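Local coordinates for protein ATP-dependent DNA helicase (Mycobacterium smegmatis, PDB 5V9X) that couples ATP hydrolysis to 3'-to-5' movement along single-stranded DNA, unwinding RNA:DNA duplexes as a bacterial helicase of the Lhr family, at residues Asp278-Ile283 and Asn311-Glu316; Leu351-His356 and Glu368-Ser373. One frame throughout, in Å; residues are numbered along the deposited sequence.

Interaction 1 of 2, residues Asp278-Ile283 and Asn311-Glu316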
loop_
_atom_site.group_PDB
_atom_site.type_symbol
_atom_site.label_atom_id
_atom_site.label_comp_id
_atom_site.label_asym_id
_atom_site.label_seq_id
_atom_site.Cartn_x
_atom_site.Cartn_y
_atom_site.Cartn_z
ATOM N N ASP A 278 -7.837 -28.016 5.108
ATOM C CA ASP A 278 -9.144 -27.906 4.467
ATOM C C ASP A 278 -9.215 -26.700 3.542
ATOM O O ASP A 278 -9.908 -26.746 2.519
ATOM C CB ASP A 278 -10.246 -27.827 5.521
ATOM C CG ASP A 278 -10.136 -28.924 6.555
ATOM O OD1 ASP A 278 -9.182 -28.882 7.359
ATOM O OD2 ASP A 278 -11.000 -29.830 6.565
ATOM N N VAL A 279 -8.519 -25.615 3.886
ATOM C CA VAL A 279 -8.453 -24.455 3.001
ATOM C C VAL A 279 -7.732 -24.820 1.711
ATOM O O VAL A 279 -8.239 -24.588 0.607
ATOM C CB VAL A 279 -7.768 -23.274 3.714
ATOM C CG1 VAL A 279 -7.497 -22.142 2.737
ATOM C CG2 VAL A 279 -8.619 -22.791 4.879
ATOM N N GLU A 280 -6.535 -25.402 1.836
ATOM C CA GLU A 280 -5.765 -25.804 0.664
ATOM C C GLU A 280 -6.549 -26.765 -0.221
ATOM O O GLU A 280 -6.394 -26.751 -1.448
ATOM C CB GLU A 280 -4.448 -26.444 1.108
ATOM C CG GLU A 280 -3.530 -25.527 1.909
ATOM C CD GLU A 280 -2.568 -26.298 2.798
ATOM O OE1 GLU A 280 -2.706 -27.537 2.897
ATOM O OE2 GLU A 280 -1.677 -25.666 3.404
ATOM N N GLU A 281 -7.396 -27.600 0.382
ATOM C CA GLU A 281 -8.210 -28.529 -0.395
ATOM C C GLU A 281 -9.188 -27.786 -1.296
ATOM O O GLU A 281 -9.261 -28.050 -2.502
ATOM C CB GLU A 281 -8.961 -29.467 0.547
ATOM C CG GLU A 281 -8.624 -30.931 0.373
ATOM C CD GLU A 281 -9.554 -31.824 1.163
ATOM O OE1 GLU A 281 -9.530 -31.754 2.409
ATOM O OE2 GLU A 281 -10.326 -32.580 0.534
ATOM N N ARG A 282 -9.959 -26.856 -0.722
ATOM C CA ARG A 282 -10.955 -26.131 -1.504
ATOM C C ARG A 282 -10.312 -25.259 -2.576
ATOM O O ARG A 282 -10.909 -25.040 -3.636
ATOM C CB ARG A 282 -11.827 -25.277 -0.583
ATOM C CG ARG A 282 -12.605 -26.069 0.456
ATOM C CD ARG A 282 -13.675 -26.942 -0.181
ATOM N NE ARG A 282 -14.534 -27.558 0.826
ATOM C CZ ARG A 282 -14.282 -28.724 1.416
ATOM N NH1 ARG A 282 -13.190 -29.406 1.097
ATOM N NH2 ARG A 282 -15.119 -29.206 2.325
ATOM N N ILE A 283 -9.105 -24.749 -2.318
ATOM C CA ILE A 283 -8.415 -23.935 -3.317
ATOM C C ILE A 283 -8.088 -24.773 -4.545
ATOM O O ILE A 283 -8.334 -24.359 -5.684
ATOM C CB ILE A 283 -7.151 -23.297 -2.714
ATOM C CG1 ILE A 283 -7.531 -22.139 -1.789
ATOM C CG2 ILE A 283 -6.209 -22.824 -3.816
ATOM C CD1 ILE A 283 -6.344 -21.443 -1.165
ATOM N N ASN A 311 0.759 -27.756 -4.891
ATOM C CA ASN A 311 1.397 -28.731 -5.768
ATOM C C ASN A 311 1.385 -30.123 -5.147
ATOM O O ASN A 311 1.090 -31.110 -5.831
ATOM C CB ASN A 311 2.824 -28.290 -6.090
ATOM C CG ASN A 311 2.869 -27.078 -7.003
ATOM O OD1 ASN A 311 1.934 -26.824 -7.762
ATOM N ND2 ASN A 311 3.961 -26.325 -6.936
ATOM N N GLU A 312 1.691 -30.221 -3.849
ATOM C CA GLU A 312 1.698 -31.522 -3.184
ATOM C C GLU A 312 0.316 -32.161 -3.205
ATOM O O GLU A 312 0.191 -33.386 -3.336
ATOM C CB GLU A 312 2.201 -31.376 -1.746
ATOM C CG GLU A 312 3.693 -31.111 -1.633
ATOM C CD GLU A 312 4.083 -30.516 -0.293
ATOM O OE1 GLU A 312 3.224 -30.460 0.613
ATOM O OE2 GLU A 312 5.251 -30.096 -0.148
ATOM N N ILE A 313 -0.735 -31.351 -3.075
ATOM C CA ILE A 313 -2.094 -31.872 -3.186
ATOM C C ILE A 313 -2.367 -32.336 -4.611
ATOM O O ILE A 313 -2.886 -33.437 -4.836
ATOM C CB ILE A 313 -3.111 -30.807 -2.743
ATOM C CG1 ILE A 313 -2.920 -30.468 -1.267
ATOM C CG2 ILE A 313 -4.534 -31.277 -3.013
ATOM C CD1 ILE A 313 -3.699 -29.264 -0.837
ATOM N N HIS A 314 -2.016 -31.502 -5.594
ATOM C CA HIS A 314 -2.296 -31.828 -6.989
ATOM C C HIS A 314 -1.589 -33.107 -7.419
ATOM O O HIS A 314 -2.128 -33.886 -8.215
ATOM C CB HIS A 314 -1.887 -30.661 -7.885
ATOM C CG HIS A 314 -2.031 -30.944 -9.348
ATOM N ND1 HIS A 314 -0.949 -31.149 -10.176
ATOM C CD2 HIS A 314 -3.131 -31.063 -10.128
ATOM C CE1 HIS A 314 -1.376 -31.379 -11.405
ATOM N NE2 HIS A 314 -2.696 -31.333 -11.403
ATOM N N ALA A 315 -0.381 -33.342 -6.906
ATOM C CA ALA A 315 0.356 -34.547 -7.268
ATOM C C ALA A 315 -0.322 -35.794 -6.714
ATOM O O ALA A 315 -0.515 -36.779 -7.435
ATOM C CB ALA A 315 1.798 -34.447 -6.771
ATOM N N GLU A 316 -0.694 -35.765 -5.429
ATOM C CA GLU A 316 -1.355 -36.913 -4.812
ATOM C C GLU A 316 -2.661 -37.256 -5.516
ATOM O O GLU A 316 -3.043 -38.429 -5.580
ATOM C CB GLU A 316 -1.603 -36.632 -3.328
ATOM C CG GLU A 316 -2.448 -37.674 -2.608
ATOM C CD GLU A 316 -1.762 -39.022 -2.504
ATOM O OE1 GLU A 316 -0.517 -39.066 -2.594
ATOM O OE2 GLU A 316 -2.469 -40.039 -2.334
#
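Ile313 reaches across from helix 300-318 and sets the end of its side chain against Glu280 CB on helix 276-288. The leading atom is CD1, which lies 3.5 Å from Glu280 CB. It also sits beside the backbone of the facing helix, with Ile313 CD1 3.7 Å from Glu280 O and 4.2 Å from Glu281 N. CG1 stands anti to the carbonyl carbon (chi1 -64°) and the chain runs on extended, which carries CD1 forward and leaves the CG2 branch behind it. Glu280 starts toward Ile313 as well, but its chain then stretches past the methyl group, so that CB does the packing, and the Glu280 side chain also touches Leu306 and Arg309 of helix 300-318. Glu281 makes a looser margin: its CG stays 5.3 Å from Ile313 CD1, while its side chain touches Arg317. No hydrogen bond joins the two segments, and the nearest CA atoms, those of Glu281 and Ile313, are 7.5 Å apart. Deeper down, Ile283 packs on Leu310, Ile398, Val400 and Phe429, linking the same helix pair to the sheet beneath. Such side-by-side packing of two helices on one face of a parallel beta sheet is typical of a RecA-like alpha/beta domain, here the second one of the helicase motor.

Interaction 2 of 2, residues Leu351-His356 and Glu368-Ser373. With nucleotides of chain B.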
loop_
_atom_site.group_PDB
_atom_site.type_symbol
_atom_site.label_atom_id
_atom_site.label_comp_id
_atom_site.label_asym_id
_atom_site.label_seq_id
_atom_site.Cartn_x
_atom_site.Cartn_y
_atom_site.Cartn_z
ATOM N N LEU A 351 0.997 -27.538 -10.762
ATOM C CA LEU A 351 -0.300 -26.876 -10.815
ATOM C C LEU A 351 -0.172 -25.390 -10.512
ATOM O O LEU A 351 -0.826 -24.561 -11.156
ATOM C CB LEU A 351 -1.275 -27.532 -9.838
ATOM C CG LEU A 351 -2.683 -26.930 -9.863
ATOM C CD1 LEU A 351 -3.447 -27.391 -11.100
ATOM C CD2 LEU A 351 -3.453 -27.250 -8.589
ATOM N N ALA A 352 0.673 -25.033 -9.547
ATOM C CA ALA A 352 0.816 -23.656 -9.104
ATOM C C ALA A 352 2.286 -23.268 -9.074
ATOM O O ALA A 352 3.176 -24.115 -8.959
ATOM C CB ALA A 352 0.190 -23.448 -7.716
ATOM N N ARG A 353 2.531 -21.964 -9.180
ATOM C CA ARG A 353 3.876 -21.417 -9.081
ATOM C C ARG A 353 3.808 -20.057 -8.398
ATOM O O ARG A 353 2.785 -19.366 -8.452
ATOM C CB ARG A 353 4.550 -21.303 -10.452
ATOM C CG ARG A 353 5.248 -22.578 -10.900
ATOM C CD ARG A 353 6.191 -22.312 -12.054
ATOM N NE ARG A 353 5.478 -22.125 -13.313
ATOM C CZ ARG A 353 5.984 -21.495 -14.367
ATOM N NH1 ARG A 353 7.205 -20.978 -14.308
ATOM N NH2 ARG A 353 5.269 -21.372 -15.477
ATOM N N ALA A 354 4.911 -19.681 -7.759
ATOM C CA ALA A 354 4.962 -18.469 -6.955
ATOM C C ALA A 354 5.368 -17.260 -7.789
ATOM O O ALA A 354 6.113 -17.369 -8.767
ATOM C CB ALA A 354 5.940 -18.643 -5.792
ATOM N N HIS A 355 4.864 -16.094 -7.385
ATOM C CA HIS A 355 5.287 -14.816 -7.947
ATOM C C HIS A 355 5.326 -13.794 -6.823
ATOM O O HIS A 355 4.290 -13.502 -6.217
ATOM C CB HIS A 355 4.348 -14.344 -9.063
ATOM C CG HIS A 355 4.911 -13.234 -9.895
ATOM N ND1 HIS A 355 4.864 -11.912 -9.506
ATOM C CD2 HIS A 355 5.540 -13.249 -11.094
ATOM C CE1 HIS A 355 5.437 -11.161 -10.430
ATOM N NE2 HIS A 355 5.856 -11.948 -11.405
ATOM N N HIS A 356 6.511 -13.265 -6.537
ATOM C CA HIS A 356 6.675 -12.199 -5.553
ATOM C C HIS A 356 8.064 -11.595 -5.733
ATOM O O HIS A 356 8.848 -12.030 -6.584
ATOM C CB HIS A 356 6.453 -12.704 -4.123
ATOM C CG HIS A 356 7.316 -13.866 -3.744
ATOM N ND1 HIS A 356 8.626 -13.721 -3.339
ATOM C CD2 HIS A 356 7.050 -15.192 -3.691
ATOM C CE1 HIS A 356 9.131 -14.909 -3.058
ATOM N NE2 HIS A 356 8.195 -15.819 -3.264
ATOM N N GLU A 368 4.721 -15.011 -15.594
ATOM C CA GLU A 368 3.848 -14.066 -16.283
ATOM C C GLU A 368 3.524 -14.535 -17.696
ATOM O O GLU A 368 2.391 -14.377 -18.163
ATOM C CB GLU A 368 4.497 -12.682 -16.321
ATOM C CG GLU A 368 4.755 -12.070 -14.956
ATOM C CD GLU A 368 5.703 -10.889 -15.018
ATOM O OE1 GLU A 368 5.749 -10.211 -16.068
ATOM O OE2 GLU A 368 6.409 -10.644 -14.018
ATOM N N ASP A 369 4.505 -15.112 -18.393
ATOM C CA ASP A 369 4.276 -15.554 -19.766
ATOM C C ASP A 369 3.324 -16.744 -19.805
ATOM O O ASP A 369 2.379 -16.767 -20.603
ATOM C CB ASP A 369 5.607 -15.895 -20.436
ATOM C CG ASP A 369 5.492 -15.994 -21.949
ATOM O OD1 ASP A 369 4.669 -16.794 -22.443
ATOM O OD2 ASP A 369 6.227 -15.261 -22.647
ATOM N N ASP A 370 3.557 -17.744 -18.951
ATOM C CA ASP A 370 2.675 -18.905 -18.916
ATOM C C ASP A 370 1.291 -18.563 -18.376
ATOM O O ASP A 370 0.327 -19.273 -18.683
ATOM C CB ASP A 370 3.306 -20.023 -18.087
ATOM C CG ASP A 370 4.518 -20.630 -18.761
ATOM O OD1 ASP A 370 4.682 -20.423 -19.982
ATOM O OD2 ASP A 370 5.306 -21.315 -18.074
ATOM N N LEU A 371 1.174 -17.499 -17.579
ATOM C CA LEU A 371 -0.138 -17.023 -17.158
ATOM C C LEU A 371 -0.834 -16.266 -18.280
ATOM O O LEU A 371 -2.047 -16.410 -18.473
ATOM C CB LEU A 371 -0.003 -16.132 -15.923
ATOM C CG LEU A 371 -1.285 -15.594 -15.286
ATOM C CD1 LEU A 371 -2.146 -16.735 -14.773
ATOM C CD2 LEU A 371 -0.951 -14.626 -14.165
ATOM N N LYS A 372 -0.077 -15.454 -19.024
ATOM C CA LYS A 372 -0.640 -14.717 -20.149
ATOM C C LYS A 372 -1.256 -15.652 -21.182
ATOM O O LYS A 372 -2.265 -15.307 -21.810
ATOM C CB LYS A 372 0.447 -13.850 -20.792
ATOM C CG LYS A 372 -0.066 -12.767 -21.731
ATOM C CD LYS A 372 -0.782 -11.670 -20.962
ATOM C CE LYS A 372 -1.008 -10.437 -21.818
ATOM N NZ LYS A 372 -1.570 -9.312 -21.017
ATOM N N SER A 373 -0.680 -16.840 -21.362
ATOM C CA SER A 373 -1.150 -17.799 -22.352
ATOM C C SER A 373 -2.092 -18.847 -21.771
ATOM O O SER A 373 -2.590 -19.694 -22.520
ATOM C CB SER A 373 0.042 -18.493 -23.016
ATOM O OG SER A 373 0.798 -19.221 -22.064
ATOM P P DT B 8 6.692 -8.033 -2.936
ATOM O OP1 DT B 8 6.481 -9.065 -3.972
ATOM O OP2 DT B 8 7.919 -8.068 -2.110
ATOM O "O5'" DT B 8 6.594 -6.589 -3.614
ATOM C "C5'" DT B 8 5.375 -6.169 -4.220
ATOM C "C4'" DT B 8 5.353 -4.662 -4.401
ATOM O "O4'" DT B 8 5.199 -4.017 -3.125
ATOM C "C3'" DT B 8 6.625 -4.071 -4.988
ATOM O "O3'" DT B 8 6.476 -3.934 -6.389
ATOM C "C2'" DT B 8 6.760 -2.697 -4.296
ATOM C "C1'" DT B 8 5.637 -2.691 -3.252
ATOM N N1 DT B 8 6.064 -2.204 -1.909
ATOM C C2 DT B 8 5.543 -1.028 -1.424
ATOM O O2 DT B 8 4.739 -0.352 -2.038
ATOM N N3 DT B 8 5.997 -0.669 -0.183
ATOM C C4 DT B 8 6.905 -1.355 0.605
ATOM O O4 DT B 8 7.252 -0.950 1.710
ATOM C C5 DT B 8 7.414 -2.581 0.036
ATOM C C7 DT B 8 8.402 -3.411 0.797
ATOM C C6 DT B 8 6.974 -2.941 -1.179
#
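Strand 352-355, helix 361-372 and strand 378-381 make a beta-alpha-beta unit at the edge of the second RecA-like domain, and this contact ties the strand to the helix that follows it. Two polar side-chain pairs bridge a gap in which the nearest CA atoms, those of His355 and Glu368, are 8.5 Å apart. His355 NE2 donates to Glu368 OE2 at 3.0 Å, the N-H...O angle being 153°. The oxygen offers its anti lone pair, turned away from OE1, and lies a little above the ring plane, with ring and carboxylate planes 58° apart. Glu368 extends along the gap to get there, since its first bond does not aim at the strand. The other ring nitrogen, ND1, is bonded to Ser384 OG. Two residues back along the strand, Arg353 bends at chi3 (-76°) and brings NH2 to Asp370 OD2, 2.6 Å away, in a salt bridge whose hydrogen bond is weak because the N-H points well off the oxygen; that oxygen meets the guanidinium at its edge. Past the strand's end the chain reaches the tracking DNA strand, where OP1 of thymidine 8 of chain B is 3.5 Å from His356 C. Glu368 also touches Ala108 and Val111 on helix 107-116 of the first domain. With both nitrogens of His355 bonded, its ring rotation is fixed and the histidine link has a defined direction, whereas the Arg353-Asp370 pair probably relies more on charge attraction than on a well-directed hydrogen bond.

In the fold
Both contacts belong to the second RecA-like domain, where the helix pair of interaction 1 and helix 361-372 of interaction 2 cover opposite faces of the parallel sheet: interaction 1 pairs helices 276-288 and 300-318, interaction 2 an edge strand with helix 361-372. Their centres are about 17 Å apart, and helix 300-318 connects them. Asn311 OD1 lies 2.8 Å from Ala352 N, a probable hydrogen bond, while His314 packs on Leu351. Each is only partly buried, yet the chemistry differs. Interaction 1, toward the domain's outer side, rests on van der Waals contact, with no hydrogen bond or salt bridge across its segments; interaction 2 uses a charge pair and a histidine-carboxylate bond, and its elements adjoin the first domain and the DNA.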